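Local atomic coordinates of glutathione S-transferase (Pseudomonas protegens, PDB entry 4IKH), a protein that probably transfers glutathione to electrophilic substrates, as a member of the glutathione S-transferase superfamily, and binds two glutathione molecules per subunit. Residues D78-G81 with P82-P86. Residues are numbered along the deposited sequence; the frame is centred on the assembly and turned at random.
Sequences DPHG and PGDQP
The imidazole of His-80 lies alongside the carboxylate of Asp-84, four residues on, both side chains pointing the same way, and meets it with its ND1 corner. ND1 donates to Asp-84 OD1 over 2.5 Å, a hydrogen bond whose modelled length is short enough to be doubtful in detail, with an N-H...O angle of 148°. The oxygen sits at the ring edge near its plane, while the carboxylate itself is turned 68° from that plane; Asp-84 OD2, 3.4 Å from His-80 ND1, is too poorly angled to be a second acceptor. With CG anti to the carbonyl carbon (chi1 -57°), the histidine ring stands beside its own backbone N, which places its ND1 edge within reach of Asp-84. NE2 bonds to Glu-21, and two acidic residues gripping one imidazole would tend to favour its protonated form. The loop so bridged joins the antiparallel strands 75-78 and 87-90 of the thioredoxin-like N-terminal domain. At its start an Asx turn forms: Asp-78 OD1 accepts from His-80 N at 3.2 Å, from above the carboxylate plane, while OD2 is held by Tyr-98 and Lys-102. Replacing His-80 by an alanine would probably leave Asp-84 and Glu-21 without their shared mate and the two halves of the loop without this side-chain bridge. Across the backbone, Gly-81 N makes a weak 2.8 Å bond to Gln-85 O, and Pro-86 CA directs its hydrogen at Asp-78 O, 3.2 Å away.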
loop_
_atom_site.group_PDB
_atom_site.type_symbol
_atom_site.label_atom_id
_atom_site.label_comp_id
_atom_site.label_asym_id
_atom_site.label_seq_id
_atom_site.Cartn_x
_atom_site.Cartn_y
_atom_site.Cartn_z
ATOM N N ASP A 78 8.912 13.277 14.021
ATOM C CA ASP A 78 8.280 13.570 15.295
ATOM C C ASP A 78 9.350 13.611 16.383
ATOM O O ASP A 78 9.928 12.577 16.723
ATOM C CB ASP A 78 7.225 12.504 15.607
ATOM C CG ASP A 78 6.508 12.752 16.921
ATOM O OD1 ASP A 78 6.616 13.870 17.465
ATOM O OD2 ASP A 78 5.824 11.827 17.408
ATOM N N PRO A 79 9.621 14.812 16.926
ATOM C CA PRO A 79 10.666 14.995 17.939
ATOM C C PRO A 79 10.360 14.138 19.155
ATOM O O PRO A 79 11.265 13.610 19.800
ATOM C CB PRO A 79 10.540 16.477 18.314
ATOM C CG PRO A 79 9.830 17.112 17.174
ATOM C CD PRO A 79 8.900 16.066 16.644
ATOM N N HIS A 80 9.074 13.999 19.452
ATOM C CA HIS A 80 8.638 13.211 20.591
ATOM C C HIS A 80 7.866 11.968 20.146
ATOM O O HIS A 80 6.660 11.855 20.373
ATOM C CB HIS A 80 7.799 14.076 21.532
ATOM C CG HIS A 80 8.511 15.304 22.024
ATOM N ND1 HIS A 80 9.351 15.289 23.116
ATOM C CD2 HIS A 80 8.495 16.582 21.575
ATOM C CE1 HIS A 80 9.828 16.509 23.318
ATOM N NE2 HIS A 80 9.324 17.310 22.399
ATOM N N GLY A 81 8.572 11.038 19.506
ATOM C CA GLY A 81 7.992 9.765 19.117
ATOM C C GLY A 81 7.942 8.828 20.304
ATOM O O GLY A 81 7.965 9.285 21.446
ATOM N N PRO A 82 7.866 7.511 20.042
ATOM C CA PRO A 82 7.868 6.487 21.099
ATOM C C PRO A 82 9.146 6.543 21.942
ATOM O O PRO A 82 10.225 6.737 21.379
ATOM C CB PRO A 82 7.826 5.171 20.314
ATOM C CG PRO A 82 7.234 5.525 18.986
ATOM C CD PRO A 82 7.713 6.922 18.696
ATOM N N GLY A 83 9.021 6.369 23.260
ATOM C CA GLY A 83 10.152 6.463 24.170
ATOM C C GLY A 83 10.738 7.863 24.208
ATOM O O GLY A 83 11.929 8.038 24.474
ATOM N N ASP A 84 9.887 8.852 23.940
ATOM C CA ASP A 84 10.279 10.252 23.730
ATOM C C ASP A 84 11.594 10.420 22.960
ATOM O O ASP A 84 12.378 11.332 23.223
ATOM C CB ASP A 84 10.290 11.043 25.042
ATOM C CG ASP A 84 9.922 12.505 24.838
ATOM O OD1 ASP A 84 10.251 13.057 23.764
ATOM O OD2 ASP A 84 9.300 13.102 25.746
ATOM N N GLN A 85 11.822 9.514 22.014
ATOM C CA GLN A 85 12.938 9.604 21.089
ATOM C C GLN A 85 12.388 10.141 19.775
ATOM O O GLN A 85 11.204 9.965 19.480
ATOM C CB GLN A 85 13.551 8.220 20.873
ATOM C CG GLN A 85 14.159 7.598 22.123
ATOM C CD GLN A 85 15.660 7.812 22.211
ATOM O OE1 GLN A 85 16.326 8.051 21.202
ATOM N NE2 GLN A 85 16.200 7.726 23.423
ATOM N N PRO A 86 13.234 10.814 18.984
ATOM C CA PRO A 86 12.753 11.329 17.699
ATOM C C PRO A 86 12.481 10.191 16.719
ATOM O O PRO A 86 13.161 9.162 16.771
ATOM C CB PRO A 86 13.925 12.187 17.202
ATOM C CG PRO A 86 14.762 12.455 18.418
ATOM C CD PRO A 86 14.615 11.235 19.266
#